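Local coordinates for outer membrane protein SusF (Bacteroides thetaiotaomicron, PDB 4FE9) that binds starch at the bacterial cell surface through its carbohydrate-binding modules before the glycan is transported into the periplasm for degradation, at residues A[366-378]-A[383-395]. Sequence-based numbering, arbitrary orientation.
Sequences EKPNVYLMGDTSY and AQLVEQDLFTVPG. With NA (sodium ion), chain I.
Asp389 reaches across to Ser377 and Tyr378 in a sodium-binding loop of the third carbohydrate-binding module, where the chain leaves strand 371-374, turns round the ion and runs back beside the strand. The CB of Asp389 lies 3.2 Å from Leu372 O. Its CG stands anti to its own carbonyl carbon (chi1 -68°), which carries the carboxylate past the strand to the turn. There OD1 accepts a hydrogen bond from the backbone N of Tyr378 at 2.7 Å through its syn lone pair, while OD2 binds the sodium ion and lies 2.6 Å from a water that accepts the N-H of Leu385 and also lies close to Leu372 O. With both oxygens engaged, the carboxylate is fixed in rotation. Ser377 OG, Tyr378 O, Ala383 O and, from the connecting loop, Gly380 O complete the metal site.

Farther along, a single antiparallel bridge pairs Tyr371 with Leu390: Leu372 N donates to Asp389 O and Phe391 N to Val370 O, both at 2.8 Å. The Tyr371 ring is sandwiched, with Leu390 CD1 over one face and the CA and CD2 of Leu385 over the other, while Val386 O meets its edge. On the buried side, next to Ile414 and Leu460, Val370 CG1 sits over the centre of the Phe391 ring, 3.8 Å from its centroid and only 6° off the normal.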
loop_
_atom_site.group_PDB
_atom_site.type_symbol
_atom_site.label_atom_id
_atom_site.label_comp_id
_atom_site.label_asym_id
_atom_site.label_seq_id
_atom_site.Cartn_x
_atom_site.Cartn_y
_atom_site.Cartn_z
ATOM N N GLU A 366 6.119 1.592 18.111
ATOM C CA GLU A 366 5.282 2.585 18.778
ATOM C C GLU A 366 5.616 2.684 20.264
ATOM O O GLU A 366 6.284 1.848 20.789
ATOM C CB GLU A 366 3.825 2.220 18.608
ATOM C CG GLU A 366 3.263 2.612 17.234
ATOM C CD GLU A 366 1.928 1.943 16.935
ATOM O OE1 GLU A 366 0.975 2.096 17.746
ATOM O OE2 GLU A 366 1.829 1.305 15.867
ATOM N N LYS A 367 5.116 3.712 20.935
ATOM C CA LYS A 367 5.297 3.803 22.382
ATOM C C LYS A 367 4.649 2.560 23.030
ATOM O O LYS A 367 3.524 2.194 22.672
ATOM C CB LYS A 367 4.641 5.071 22.934
ATOM C CG LYS A 367 5.219 6.391 22.378
ATOM C CD LYS A 367 6.567 6.707 22.990
ATOM C CE LYS A 367 6.438 7.688 24.145
ATOM N NZ LYS A 367 6.570 7.012 25.472
ATOM N N PRO A 368 5.364 1.912 23.979
ATOM C CA PRO A 368 4.813 0.750 24.710
ATOM C C PRO A 368 3.786 1.169 25.737
ATOM O O PRO A 368 4.051 1.072 26.922
ATOM C CB PRO A 368 6.031 0.191 25.416
ATOM C CG PRO A 368 6.840 1.404 25.736
ATOM C CD PRO A 368 6.658 2.341 24.535
ATOM N N ASN A 369 2.680 1.760 25.282
ATOM C CA ASN A 369 1.624 2.242 26.175
ATOM C C ASN A 369 0.648 1.125 26.537
ATOM O O ASN A 369 -0.120 0.654 25.676
ATOM C CB ASN A 369 0.844 3.360 25.516
ATOM C CG ASN A 369 1.651 4.623 25.383
ATOM O OD1 ASN A 369 2.734 4.725 25.944
ATOM N ND2 ASN A 369 1.238 5.483 24.481
ATOM N N VAL A 370 0.731 0.651 27.774
ATOM C CA VAL A 370 -0.197 -0.369 28.274
ATOM C C VAL A 370 -1.202 0.319 29.172
ATOM O O VAL A 370 -0.850 1.249 29.917
ATOM C CB VAL A 370 0.543 -1.439 29.063
ATOM C CG1 VAL A 370 -0.442 -2.502 29.631
ATOM C CG2 VAL A 370 1.555 -2.082 28.226
ATOM N N TYR A 371 -2.468 -0.059 29.047
ATOM C CA TYR A 371 -3.536 0.670 29.714
ATOM C C TYR A 371 -4.387 -0.220 30.614
ATOM O O TYR A 371 -4.863 -1.287 30.191
ATOM C CB TYR A 371 -4.425 1.350 28.711
ATOM C CG TYR A 371 -3.770 2.485 27.940
ATOM C CD1 TYR A 371 -3.848 3.799 28.405
ATOM C CD2 TYR A 371 -3.255 2.269 26.649
ATOM C CE1 TYR A 371 -3.398 4.859 27.633
ATOM C CE2 TYR A 371 -2.780 3.311 25.886
ATOM C CZ TYR A 371 -2.854 4.609 26.382
ATOM O OH TYR A 371 -2.371 5.651 25.632
ATOM N N LEU A 372 -4.704 0.302 31.797
ATOM C CA LEU A 372 -5.775 -0.228 32.616
ATOM C C LEU A 372 -7.124 0.174 32.061
ATOM O O LEU A 372 -7.344 1.334 31.680
ATOM C CB LEU A 372 -5.625 0.246 34.057
ATOM C CG LEU A 372 -6.392 -0.555 35.110
ATOM C CD1 LEU A 372 -5.787 -1.982 35.259
ATOM C CD2 LEU A 372 -6.373 0.199 36.466
ATOM N N MET A 373 -8.034 -0.790 31.977
ATOM C CA MET A 373 -9.365 -0.528 31.444
ATOM C C MET A 373 -10.422 -1.046 32.403
ATOM O O MET A 373 -10.205 -2.026 33.105
ATOM C CB MET A 373 -9.543 -1.215 30.081
ATOM C CG MET A 373 -8.478 -0.839 29.077
ATOM S SD MET A 373 -8.852 0.758 28.364
ATOM C CE MET A 373 -10.471 0.487 27.613
ATOM N N GLY A 374 -11.597 -0.457 32.325
ATOM C CA GLY A 374 -12.767 -0.996 32.969
ATOM C C GLY A 374 -12.846 -0.503 34.389
ATOM O O GLY A 374 -12.554 0.675 34.676
ATOM N N ASP A 375 -13.287 -1.372 35.279
ATOM C CA ASP A 375 -13.978 -0.928 36.463
ATOM C C ASP A 375 -12.987 -0.394 37.498
ATOM O O ASP A 375 -13.314 0.498 38.282
ATOM C CB ASP A 375 -14.789 -2.063 37.048
ATOM C CG ASP A 375 -16.171 -2.194 36.397
ATOM O OD1 ASP A 375 -16.637 -1.213 35.770
ATOM O OD2 ASP A 375 -16.848 -3.218 36.649
ATOM N N THR A 376 -11.773 -0.931 37.468
ATOM C CA THR A 376 -10.751 -0.557 38.406
ATOM C C THR A 376 -9.925 0.654 37.959
ATOM O O THR A 376 -9.058 1.116 38.706
ATOM C CB THR A 376 -9.830 -1.742 38.758
ATOM O OG1 THR A 376 -9.009 -2.079 37.636
ATOM C CG2 THR A 376 -10.638 -2.949 39.162
ATOM N N SER A 377 -10.359 1.310 36.883
ATOM C CA SER A 377 -9.568 2.396 36.252
ATOM C C SER A 377 -10.263 3.773 36.404
ATOM O O SER A 377 -11.384 3.833 36.875
ATOM C CB SER A 377 -9.336 2.071 34.768
ATOM O OG SER A 377 -10.355 2.624 33.957
ATOM N N TYR A 378 -9.672 4.830 35.820
ATOM C CA TYR A 378 -10.123 6.228 36.075
ATOM C C TYR A 378 -11.492 6.606 35.462
ATOM O O TYR A 378 -11.671 6.612 34.228
ATOM C CB TYR A 378 -9.012 7.254 35.692
ATOM C CG TYR A 378 -9.460 8.723 35.685
ATOM C CD1 TYR A 378 -9.470 9.496 36.868
ATOM C CD2 TYR A 378 -9.829 9.350 34.488
ATOM C CE1 TYR A 378 -9.908 10.847 36.854
ATOM C CE2 TYR A 378 -10.310 10.666 34.465
ATOM C CZ TYR A 378 -10.328 11.421 35.639
ATOM O OH TYR A 378 -10.795 12.740 35.578
ATOM N N ALA A 383 -13.872 6.908 31.023
ATOM C CA ALA A 383 -12.674 7.446 30.415
ATOM C C ALA A 383 -11.795 6.292 30.040
ATOM O O ALA A 383 -11.414 5.517 30.893
ATOM C CB ALA A 383 -11.950 8.355 31.400
ATOM N N GLN A 384 -11.513 6.156 28.742
ATOM C CA GLN A 384 -10.817 4.974 28.203
ATOM C C GLN A 384 -9.521 5.356 27.518
ATOM O O GLN A 384 -9.524 6.193 26.628
ATOM C CB GLN A 384 -11.716 4.236 27.186
ATOM C CG GLN A 384 -12.778 3.328 27.801
ATOM C CD GLN A 384 -13.716 2.737 26.733
ATOM O OE1 GLN A 384 -13.289 2.447 25.613
ATOM N NE2 GLN A 384 -14.992 2.628 27.054
ATOM N N LEU A 385 -8.475 4.582 27.782
ATOM C CA LEU A 385 -7.171 4.792 27.152
ATOM C C LEU A 385 -6.596 6.181 27.505
ATOM O O LEU A 385 -5.949 6.815 26.682
ATOM C CB LEU A 385 -7.266 4.631 25.607
ATOM C CG LEU A 385 -7.618 3.277 24.964
ATOM C CD1 LEU A 385 -7.530 3.370 23.411
ATOM C CD2 LEU A 385 -6.744 2.163 25.469
ATOM N N VAL A 386 -6.888 6.663 28.712
ATOM C CA VAL A 386 -6.458 8.004 29.106
ATOM C C VAL A 386 -5.184 7.956 29.908
ATOM O O VAL A 386 -4.664 6.876 30.211
ATOM C CB VAL A 386 -7.550 8.751 29.887
ATOM C CG1 VAL A 386 -8.673 9.152 28.951
ATOM C CG2 VAL A 386 -8.079 7.869 31.051
ATOM N N GLU A 387 -4.569 9.125 30.069
ATOM C CA GLU A 387 -3.234 9.241 30.678
ATOM C C GLU A 387 -3.142 8.582 32.078
ATOM O O GLU A 387 -2.120 8.002 32.430
ATOM C CB GLU A 387 -2.850 10.729 30.769
ATOM C CG GLU A 387 -1.382 11.006 31.098
ATOM C CD GLU A 387 -1.033 12.509 30.965
ATOM O OE1 GLU A 387 -1.977 13.340 30.908
ATOM O OE2 GLU A 387 0.179 12.847 30.891
ATOM N N GLN A 388 -4.197 8.711 32.874
ATOM C CA GLN A 388 -4.214 8.154 34.239
ATOM C C GLN A 388 -4.209 6.624 34.254
ATOM O O GLN A 388 -3.715 5.987 35.220
ATOM C CB GLN A 388 -5.435 8.662 34.999
ATOM C CG GLN A 388 -5.622 10.174 34.932
ATOM C CD GLN A 388 -6.038 10.623 33.572
ATOM O OE1 GLN A 388 -5.445 10.218 32.569
ATOM N NE2 GLN A 388 -7.095 11.427 33.507
ATOM N N ASP A 389 -4.763 6.025 33.194
ATOM C CA ASP A 389 -4.876 4.567 33.117
ATOM C C ASP A 389 -3.623 3.934 32.499
ATOM O O ASP A 389 -3.469 2.704 32.485
ATOM C CB ASP A 389 -6.170 4.179 32.378
ATOM C CG ASP A 389 -7.438 4.547 33.182
ATOM O OD1 ASP A 389 -7.327 4.770 34.402
ATOM O OD2 ASP A 389 -8.545 4.598 32.612
ATOM N N LEU A 390 -2.624 4.779 32.241
ATOM C CA LEU A 390 -1.358 4.328 31.639
ATOM C C LEU A 390 -0.435 3.624 32.634
ATOM O O LEU A 390 -0.341 4.033 33.771
ATOM C CB LEU A 390 -0.653 5.527 31.017
ATOM C CG LEU A 390 0.472 5.268 30.044
ATOM C CD1 LEU A 390 -0.108 5.051 28.670
ATOM C CD2 LEU A 390 1.457 6.466 30.035
ATOM N N PHE A 391 0.205 2.532 32.221
ATOM C CA PHE A 391 1.119 1.819 33.090
ATOM C C PHE A 391 2.465 2.548 33.009
ATOM O O PHE A 391 2.974 2.791 31.901
ATOM C CB PHE A 391 1.350 0.372 32.593
ATOM C CG PHE A 391 0.328 -0.647 33.085
ATOM C CD1 PHE A 391 0.751 -1.915 33.449
ATOM C CD2 PHE A 391 -1.036 -0.447 32.873
ATOM C CE1 PHE A 391 -0.173 -2.933 33.743
ATOM C CE2 PHE A 391 -1.975 -1.440 33.238
ATOM C CZ PHE A 391 -1.526 -2.679 33.659
ATOM N N THR A 392 3.139 2.691 34.148
ATOM C CA THR A 392 4.538 3.102 34.134
ATOM C C THR A 392 5.389 2.083 33.388
ATOM O O THR A 392 5.198 0.869 33.546
ATOM C CB THR A 392 5.120 3.272 35.573
ATOM O OG1 THR A 392 5.686 2.028 36.002
ATOM C CG2 THR A 392 4.049 3.714 36.537
ATOM N N VAL A 393 6.420 2.587 32.693
ATOM C CA VAL A 393 7.309 1.774 31.864
ATOM C C VAL A 393 8.689 1.567 32.536
ATOM O O VAL A 393 9.377 2.517 32.831
ATOM C CB VAL A 393 7.529 2.457 30.469
ATOM C CG1 VAL A 393 8.459 1.644 29.615
ATOM C CG2 VAL A 393 6.214 2.675 29.762
ATOM N N PRO A 394 9.145 0.320 32.628
ATOM C CA PRO A 394 10.430 0.085 33.249
ATOM C C PRO A 394 11.599 0.644 32.410
ATOM O O PRO A 394 11.571 0.558 31.169
ATOM C CB PRO A 394 10.513 -1.438 33.297
ATOM C CG PRO A 394 9.729 -1.887 32.099
ATOM C CD PRO A 394 8.635 -0.869 31.920
ATOM N N GLY A 395 12.688 1.039 33.097
ATOM C CA GLY A 395 13.960 1.366 32.438
ATOM C C GLY A 395 14.842 0.169 32.146
ATOM O O GLY A 395 15.678 0.210 31.232
HETATM NA NA NA I . -10.715 4.628 32.750
HETATM O O HOH W 1 2.457 1.781 29.395
HETATM O O HOH W 2 -8.880 3.375 30.368
HETATM O O HOH W 3 -11.348 2.041 30.885
#